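Local structure of staphylococcal enterotoxin-like toxin (Staphylococcus aureus, 4DXF) at residues A[43-48]-A[63-68]. The protein is a secreted superantigen-like protein that binds carbohydrate, probably the sugars on host-cell glycoproteins. Sequence-based numbering, arbitrary orientation.
Sequences TIRFMN and KDDKKY
R45 reaches across to the short helix 64-67 and grips it with its guanidinium group, spanning from D65 in its first turn to Y68 O just past its C-terminal end. From CB outward, the R45 chain first runs past D65 OD1, with CB and CG at loose van der Waals distance, before CD closes to 3.3 Å from that oxygen. The chain then bends at chi3 (63°), and that turn brings the flat head round to the helix. NE and CZ make no bond across the contact; the two terminal nitrogens do the work. NH1 forms a salt bridge with D65 OD1 at 2.8 Å, nearly straight at 164°. The oxygen lies in the guanidinium plane, yet NH1 comes down on it from above the carboxylate, since the two groups stand almost perpendicular. A weak bond also runs from NH1 to the D65 backbone O. NH2 takes the other carbonyl, Y68 O, at 2.7 Å, in the carbonyl plane and on a lone pair. With D65 and Y68 both held at its edge, the guanidinium is fixed in rotation. A water bridges R45 and D65 a second time, accepting from R45 N and donating to D65 OD1.

Two residues on, M47 runs straight out with CG anti to the backbone N (chi1 178°), and a bend at chi3 sets CE over one face of the Y68 ring, 3.8 Å from the centroid. This is a CH-pi contact, with SD farther off above the same face; K67 CG lies against the opposite face, toward its rim. R45, leading into strand 46-49, and M47, within it, thus hold the helix and the residue after it in the OB-fold domain, where M47 and Y68 both meet I37 of strand 33-37 and I97 of strand 92-99, and H73 of strand 71-74 meets the Y68 ring edge-to-face.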
loop_
_atom_site.group_PDB
_atom_site.type_symbol
_atom_site.label_atom_id
_atom_site.label_comp_id
_atom_site.label_asym_id
_atom_site.label_seq_id
_atom_site.Cartn_x
_atom_site.Cartn_y
_atom_site.Cartn_z
ATOM N N THR A 43 -4.485 20.490 -10.149
ATOM C CA THR A 43 -3.425 20.729 -9.212
ATOM C C THR A 43 -2.499 19.530 -9.157
ATOM O O THR A 43 -1.456 19.573 -8.510
ATOM C CB THR A 43 -4.003 21.119 -7.830
ATOM O OG1 THR A 43 -5.077 20.225 -7.500
ATOM C CG2 THR A 43 -4.553 22.580 -7.907
ATOM N N ILE A 44 -2.879 18.443 -9.842
ATOM C CA ILE A 44 -1.933 17.315 -10.018
ATOM C C ILE A 44 -2.181 16.586 -11.303
ATOM O O ILE A 44 -3.208 16.746 -11.947
ATOM C CB ILE A 44 -1.908 16.271 -8.852
ATOM C CG1 ILE A 44 -3.272 15.614 -8.684
ATOM C CG2 ILE A 44 -1.277 16.914 -7.547
ATOM C CD1 ILE A 44 -3.216 14.440 -7.738
ATOM N N ARG A 45 -1.230 15.730 -11.603
ATOM C CA ARG A 45 -1.222 14.943 -12.810
ATOM C C ARG A 45 -1.596 13.490 -12.485
ATOM O O ARG A 45 -1.495 13.049 -11.312
ATOM C CB ARG A 45 0.189 15.014 -13.373
ATOM C CG ARG A 45 0.471 16.466 -13.913
ATOM C CD ARG A 45 1.899 16.616 -14.186
ATOM N NE ARG A 45 2.419 15.730 -15.240
ATOM C CZ ARG A 45 3.366 14.794 -15.060
ATOM N NH1 ARG A 45 3.897 14.533 -13.849
ATOM N NH2 ARG A 45 3.775 14.073 -16.105
ATOM N N PHE A 46 -2.023 12.792 -13.537
ATOM C CA PHE A 46 -2.571 11.435 -13.448
ATOM C C PHE A 46 -1.892 10.566 -14.484
ATOM O O PHE A 46 -1.507 11.032 -15.548
ATOM C CB PHE A 46 -4.061 11.379 -13.650
ATOM C CG PHE A 46 -4.846 12.165 -12.592
ATOM C CD1 PHE A 46 -5.079 11.620 -11.340
ATOM C CD2 PHE A 46 -5.302 13.448 -12.868
ATOM C CE1 PHE A 46 -5.771 12.333 -10.326
ATOM C CE2 PHE A 46 -5.992 14.188 -11.869
ATOM C CZ PHE A 46 -6.230 13.613 -10.616
ATOM N N MET A 47 -1.694 9.321 -14.112
ATOM C CA MET A 47 -1.358 8.256 -15.077
ATOM C C MET A 47 -2.655 7.492 -15.356
ATOM O O MET A 47 -3.294 6.940 -14.433
ATOM C CB MET A 47 -0.250 7.322 -14.494
ATOM C CG MET A 47 0.049 6.144 -15.537
ATOM S SD MET A 47 1.303 5.063 -15.029
ATOM C CE MET A 47 2.769 5.981 -15.187
ATOM N N ASN A 48 -3.057 7.417 -16.629
ATOM C CA ASN A 48 -4.268 6.704 -17.026
ATOM C C ASN A 48 -3.882 5.240 -17.341
ATOM O O ASN A 48 -2.945 4.994 -18.096
ATOM C CB ASN A 48 -4.882 7.351 -18.278
ATOM C CG ASN A 48 -5.463 8.727 -17.979
ATOM O OD1 ASN A 48 -6.556 8.836 -17.395
ATOM N ND2 ASN A 48 -4.674 9.742 -18.228
ATOM N N LYS A 63 7.202 11.249 -5.254
ATOM C CA LYS A 63 8.295 11.091 -6.232
ATOM C C LYS A 63 7.813 10.790 -7.669
ATOM O O LYS A 63 8.534 11.084 -8.630
ATOM C CB LYS A 63 9.285 10.020 -5.796
ATOM C CG LYS A 63 10.236 10.444 -4.638
ATOM C CD LYS A 63 11.365 9.413 -4.437
ATOM C CE LYS A 63 12.075 9.526 -3.059
ATOM N NZ LYS A 63 11.111 9.280 -1.902
ATOM N N ASP A 64 6.587 10.282 -7.812
ATOM C CA ASP A 64 6.018 9.948 -9.124
ATOM C C ASP A 64 5.847 11.108 -10.076
ATOM O O ASP A 64 5.770 10.873 -11.288
ATOM C CB ASP A 64 4.673 9.231 -9.002
ATOM C CG ASP A 64 4.841 7.757 -8.734
ATOM O OD1 ASP A 64 5.997 7.250 -8.714
ATOM O OD2 ASP A 64 3.799 7.106 -8.522
ATOM N N ASP A 65 5.692 12.330 -9.557
ATOM C CA ASP A 65 5.381 13.436 -10.441
ATOM C C ASP A 65 6.564 13.733 -11.342
ATOM O O ASP A 65 6.374 13.824 -12.547
ATOM C CB ASP A 65 4.878 14.694 -9.726
ATOM C CG ASP A 65 4.485 15.790 -10.720
ATOM O OD1 ASP A 65 3.401 15.702 -11.352
ATOM O OD2 ASP A 65 5.284 16.726 -10.862
ATOM N N LYS A 66 7.781 13.747 -10.793
ATOM C CA LYS A 66 9.000 13.978 -11.617
ATOM C C LYS A 66 9.403 12.725 -12.349
ATOM O O LYS A 66 10.086 12.797 -13.370
ATOM C CB LYS A 66 10.212 14.391 -10.765
ATOM C CG LYS A 66 10.270 15.855 -10.348
ATOM C CD LYS A 66 11.317 16.019 -9.211
ATOM C CE LYS A 66 11.459 17.463 -8.691
ATOM N NZ LYS A 66 10.127 18.024 -8.357
ATOM N N LYS A 67 9.000 11.569 -11.822
ATOM C CA LYS A 67 9.443 10.291 -12.347
ATOM C C LYS A 67 8.820 10.025 -13.712
ATOM O O LYS A 67 9.478 9.467 -14.594
ATOM C CB LYS A 67 9.023 9.171 -11.375
ATOM C CG LYS A 67 9.591 7.783 -11.716
ATOM C CD LYS A 67 9.315 6.789 -10.562
ATOM C CE LYS A 67 9.776 5.382 -10.892
ATOM N NZ LYS A 67 9.736 4.466 -9.655
ATOM N N TYR A 68 7.556 10.398 -13.885
ATOM C CA TYR A 68 6.813 10.097 -15.127
ATOM C C TYR A 68 6.364 11.337 -15.920
ATOM O O TYR A 68 5.375 11.984 -15.548
ATOM C CB TYR A 68 5.561 9.251 -14.873
ATOM C CG TYR A 68 5.846 7.971 -14.167
ATOM C CD1 TYR A 68 6.337 6.870 -14.855
ATOM C CD2 TYR A 68 5.594 7.859 -12.796
ATOM C CE1 TYR A 68 6.601 5.642 -14.163
ATOM C CE2 TYR A 68 5.895 6.690 -12.102
ATOM C CZ TYR A 68 6.343 5.565 -12.806
ATOM O OH TYR A 68 6.636 4.388 -12.124
HETATM O O HOH W 1 1.284 15.299 -10.014
#